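Local coordinates for protein 5-formaminoimidazole-4-carboxamide-1-(beta)-D-ribofuranosyl 5'-monophosphate synthetase (PDB 2R7L) that catalyses the ATP- and formate-dependent formylation of AICAR to FAICAR in purine biosynthesis, without folates, as a homohexameric ATP-grasp ligase, at residues V202-Y213 with M290-N301. Numbering follows the deposited sequence.
Sequences VVGTNFCIHYFY and MIGPFCLQSLCN. With ATP (adenosine-5'-triphosphate), chain E.
Phe294 holds CG between its backbone N and carbonyl carbon (chi1 70°), which swings the ring across to Tyr211 on the neighbouring strand. Strands 205-213 and 292-300 are adjacent in the five-stranded antiparallel sheet of the ATP-grasp fold. Tyr211 CB lies over one face of the Phe294 ring, 3.6 Å from the ring centroid. With Tyr211 CG beside its own backbone N, the two ring planes lie nearly parallel, 7° apart, but are slid so far that they barely overlap. Replacing Phe294 with alanine removes the ring, which would probably open a gap beside Tyr211 CB and cost the tyrosine ring a neighbour. Tyr211 CE2 also packs on Leu296 CG, and its hydroxyl is hydrogen-bonded to Val271 O in helix 268-285. On the other face of the sheet, Gly292 CA sits over the Phe212 ring.

Backbone hydrogen bonds run in pairs from Tyr213 and Gly292 to Thr205 and Cys300. Side chains reinforce this ladder toward its Thr205 end. Phe207 O accepts from both Ser298 N and Ser298 OG, the hydroxyl coming in the carbonyl plane at 2.8 Å. Ser298 O likewise takes Phe207 N and the amide of Asn206, whose ND2 lies 2.9 Å away. Asn206 OD1 binds Arg228 N on the next strand, so both ends of this amide are held.

The face with Gln297 and Leu299 meets the nucleotide. Val202 N donates to adenine N1 at 2.9 Å, and Val202 CG1 packs on Leu299 CB. Leu299 CD1 reaches adenine C2 at 3.6 Å. Gln297, a predicted magnesium ligand together with Glu310, gives a nearly straight hydrogen bond from NE2 to the beta-phosphate oxygen O1B, 2.9 Å away.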
# COMPACT_ATOMS: atom_id res chain seq x y z
N VAL A 202 43.01 -6.77 7.33
CA VAL A 202 42.24 -7.80 6.63
C VAL A 202 41.87 -7.29 5.25
O VAL A 202 41.34 -6.19 5.11
CB VAL A 202 40.97 -8.20 7.41
CG1 VAL A 202 40.12 -9.17 6.58
CG2 VAL A 202 41.34 -8.84 8.76
N VAL A 203 42.16 -8.08 4.23
CA VAL A 203 41.91 -7.64 2.86
C VAL A 203 40.64 -8.30 2.31
O VAL A 203 40.65 -9.46 1.92
CB VAL A 203 43.11 -7.91 1.94
CG1 VAL A 203 42.89 -7.27 0.58
CG2 VAL A 203 44.40 -7.38 2.58
N GLY A 204 39.55 -7.55 2.31
CA GLY A 204 38.30 -8.10 1.83
C GLY A 204 37.21 -7.07 1.60
O GLY A 204 37.46 -5.87 1.50
N THR A 205 35.98 -7.58 1.52
CA THR A 205 34.82 -6.75 1.25
C THR A 205 34.11 -6.40 2.56
O THR A 205 33.88 -7.28 3.40
CB THR A 205 33.88 -7.46 0.28
OG1 THR A 205 33.85 -8.86 0.58
CG2 THR A 205 34.36 -7.29 -1.14
N ASN A 206 33.78 -5.13 2.74
CA ASN A 206 33.09 -4.66 3.94
C ASN A 206 31.59 -4.95 3.96
O ASN A 206 30.85 -4.59 3.04
CB ASN A 206 33.31 -3.16 4.10
CG ASN A 206 32.70 -2.61 5.39
OD1 ASN A 206 32.24 -1.48 5.42
ND2 ASN A 206 32.72 -3.41 6.46
N PHE A 207 31.16 -5.62 5.02
CA PHE A 207 29.75 -5.83 5.30
C PHE A 207 29.52 -5.45 6.75
O PHE A 207 29.96 -6.16 7.65
CB PHE A 207 29.38 -7.31 5.13
CG PHE A 207 29.50 -7.80 3.72
CD1 PHE A 207 28.44 -7.66 2.84
CD2 PHE A 207 30.66 -8.43 3.28
CE1 PHE A 207 28.54 -8.12 1.53
CE2 PHE A 207 30.76 -8.89 1.98
CZ PHE A 207 29.69 -8.73 1.10
N CYS A 208 28.88 -4.31 6.97
CA CYS A 208 28.41 -3.95 8.30
C CYS A 208 27.00 -4.52 8.44
O CYS A 208 26.06 -4.06 7.80
CB CYS A 208 28.43 -2.43 8.50
SG CYS A 208 30.06 -1.66 8.16
N ILE A 209 26.88 -5.56 9.26
CA ILE A 209 25.65 -6.34 9.36
C ILE A 209 24.80 -5.89 10.54
O ILE A 209 25.24 -5.91 11.70
CB ILE A 209 25.98 -7.84 9.47
CG1 ILE A 209 26.89 -8.26 8.31
CG2 ILE A 209 24.71 -8.67 9.49
CD1 ILE A 209 27.72 -9.51 8.56
N HIS A 210 23.58 -5.46 10.24
CA HIS A 210 22.71 -4.93 11.28
C HIS A 210 21.69 -5.98 11.73
O HIS A 210 20.83 -6.41 10.96
CB HIS A 210 22.04 -3.63 10.80
CG HIS A 210 23.01 -2.65 10.21
ND1 HIS A 210 23.68 -1.71 10.96
CD2 HIS A 210 23.43 -2.48 8.93
CE1 HIS A 210 24.47 -1.00 10.17
NE2 HIS A 210 24.33 -1.44 8.94
N TYR A 211 21.83 -6.40 12.98
CA TYR A 211 20.94 -7.41 13.55
C TYR A 211 19.95 -6.76 14.51
O TYR A 211 20.13 -5.62 14.95
CB TYR A 211 21.72 -8.47 14.33
CG TYR A 211 22.82 -9.22 13.60
CD1 TYR A 211 22.62 -10.52 13.16
CD2 TYR A 211 24.08 -8.64 13.41
CE1 TYR A 211 23.63 -11.22 12.52
CE2 TYR A 211 25.09 -9.33 12.76
CZ TYR A 211 24.86 -10.62 12.33
OH TYR A 211 25.84 -11.32 11.69
N PHE A 212 18.91 -7.51 14.87
CA PHE A 212 18.00 -7.11 15.94
C PHE A 212 17.71 -8.34 16.78
O PHE A 212 17.23 -9.35 16.26
CB PHE A 212 16.69 -6.55 15.37
CG PHE A 212 15.78 -5.95 16.42
CD1 PHE A 212 15.87 -4.61 16.74
CD2 PHE A 212 14.86 -6.73 17.10
CE1 PHE A 212 15.04 -4.05 17.70
CE2 PHE A 212 14.03 -6.17 18.07
CZ PHE A 212 14.13 -4.83 18.37
N TYR A 213 18.05 -8.28 18.07
CA TYR A 213 17.63 -9.33 19.00
C TYR A 213 16.32 -8.93 19.66
O TYR A 213 16.24 -7.91 20.35
CB TYR A 213 18.67 -9.64 20.08
CG TYR A 213 18.15 -10.67 21.07
CD1 TYR A 213 18.03 -12.00 20.71
CD2 TYR A 213 17.73 -10.31 22.34
CE1 TYR A 213 17.52 -12.95 21.60
CE2 TYR A 213 17.23 -11.24 23.23
CZ TYR A 213 17.13 -12.56 22.86
OH TYR A 213 16.63 -13.49 23.75
N MET A 290 22.31 -8.69 24.73
CA MET A 290 21.97 -7.73 23.69
C MET A 290 20.47 -7.50 23.70
O MET A 290 19.68 -8.44 23.82
CB MET A 290 22.40 -8.26 22.32
CG MET A 290 23.86 -8.70 22.26
SD MET A 290 25.03 -7.39 21.87
CE MET A 290 24.14 -5.91 22.33
N ILE A 291 20.06 -6.24 23.59
CA ILE A 291 18.64 -5.91 23.50
C ILE A 291 18.40 -5.00 22.31
O ILE A 291 18.85 -3.85 22.30
CB ILE A 291 18.12 -5.25 24.81
CG1 ILE A 291 18.35 -6.17 26.01
CG2 ILE A 291 16.64 -4.90 24.68
CD1 ILE A 291 17.62 -7.50 25.96
N GLY A 292 17.71 -5.51 21.31
CA GLY A 292 17.41 -4.72 20.13
C GLY A 292 18.52 -4.71 19.10
O GLY A 292 19.10 -5.76 18.79
N PRO A 293 18.84 -3.53 18.57
CA PRO A 293 19.80 -3.39 17.49
C PRO A 293 21.25 -3.62 17.91
O PRO A 293 21.70 -3.10 18.94
CB PRO A 293 19.61 -1.94 17.04
CG PRO A 293 19.11 -1.23 18.24
CD PRO A 293 18.26 -2.23 18.97
N PHE A 294 21.96 -4.42 17.12
CA PHE A 294 23.42 -4.53 17.22
C PHE A 294 24.03 -4.83 15.86
O PHE A 294 23.39 -5.40 14.98
CB PHE A 294 23.86 -5.57 18.27
CG PHE A 294 23.59 -7.00 17.87
CD1 PHE A 294 24.55 -7.73 17.19
CD2 PHE A 294 22.41 -7.63 18.23
CE1 PHE A 294 24.32 -9.06 16.84
CE2 PHE A 294 22.17 -8.96 17.89
CZ PHE A 294 23.13 -9.67 17.20
N CYS A 295 25.29 -4.43 15.71
CA CYS A 295 25.96 -4.45 14.42
C CYS A 295 27.31 -5.15 14.52
O CYS A 295 28.09 -4.89 15.44
CB CYS A 295 26.16 -3.02 13.93
SG CYS A 295 27.06 -2.83 12.38
N LEU A 296 27.57 -6.06 13.58
CA LEU A 296 28.91 -6.61 13.39
C LEU A 296 29.54 -5.96 12.16
O LEU A 296 29.01 -6.09 11.05
CB LEU A 296 28.88 -8.13 13.22
CG LEU A 296 28.47 -8.95 14.45
CD1 LEU A 296 28.66 -10.41 14.19
CD2 LEU A 296 29.25 -8.52 15.68
N GLN A 297 30.64 -5.26 12.36
CA GLN A 297 31.35 -4.61 11.25
C GLN A 297 32.47 -5.53 10.79
O GLN A 297 33.46 -5.72 11.49
CB GLN A 297 31.91 -3.27 11.70
CG GLN A 297 30.84 -2.30 12.14
CD GLN A 297 31.36 -1.27 13.10
OE1 GLN A 297 31.07 -1.32 14.30
NE2 GLN A 297 32.15 -0.32 12.59
N SER A 298 32.32 -6.10 9.61
CA SER A 298 33.19 -7.18 9.20
C SER A 298 33.84 -7.00 7.83
O SER A 298 33.48 -6.10 7.07
CB SER A 298 32.43 -8.49 9.25
OG SER A 298 31.38 -8.50 8.29
N LEU A 299 34.81 -7.86 7.54
CA LEU A 299 35.43 -7.90 6.24
C LEU A 299 35.44 -9.34 5.78
O LEU A 299 35.82 -10.23 6.53
CB LEU A 299 36.86 -7.33 6.29
CG LEU A 299 36.94 -5.82 6.51
CD1 LEU A 299 38.32 -5.40 7.05
CD2 LEU A 299 36.61 -5.07 5.23
N CYS A 300 34.99 -9.56 4.55
CA CYS A 300 34.92 -10.91 4.02
C CYS A 300 36.18 -11.19 3.21
O CYS A 300 36.41 -10.57 2.18
CB CYS A 300 33.66 -11.08 3.15
SG CYS A 300 33.41 -12.79 2.60
N ASN A 301 36.99 -12.13 3.69
CA ASN A 301 38.22 -12.45 2.99
C ASN A 301 37.97 -13.42 1.84
O ASN A 301 36.85 -13.92 1.67
CB ASN A 301 39.30 -12.95 3.95
CG ASN A 301 38.99 -14.30 4.55
OD1 ASN A 301 38.35 -15.14 3.92
ND2 ASN A 301 39.46 -14.52 5.77
PG ATP E . 33.24 4.09 12.58
O1G ATP E . 32.27 4.35 13.71
O2G ATP E . 32.91 2.87 11.74
O3G ATP E . 33.57 5.32 11.77
PB ATP E . 34.88 2.32 14.10
O1B ATP E . 33.57 1.57 14.21
O2B ATP E . 35.65 2.61 15.37
O3B ATP E . 34.63 3.73 13.34
PA ATP E . 37.42 1.52 13.02
O1A ATP E . 37.97 0.32 13.73
O2A ATP E . 37.89 2.92 13.34
O3A ATP E . 35.80 1.46 13.10
O5' ATP E . 37.66 1.28 11.46
C5' ATP E . 37.60 2.38 10.56
C4' ATP E . 37.85 1.85 9.16
O4' ATP E . 39.19 1.36 9.04
C3' ATP E . 36.96 0.67 8.81
O3' ATP E . 35.70 1.08 8.29
C2' ATP E . 37.79 -0.08 7.79
O2' ATP E . 37.59 0.46 6.49
C1' ATP E . 39.23 0.20 8.21
N9 ATP E . 39.69 -0.94 9.04
C8 ATP E . 39.50 -1.05 10.37
N7 ATP E . 40.01 -2.21 10.83
C5 ATP E . 40.57 -2.86 9.79
C6 ATP E . 41.29 -4.13 9.59
N6 ATP E . 41.54 -4.97 10.63
N1 ATP E . 41.68 -4.43 8.34
C2 ATP E . 41.44 -3.61 7.30
N3 ATP E . 40.80 -2.44 7.41
C4 ATP E . 40.33 -2.02 8.60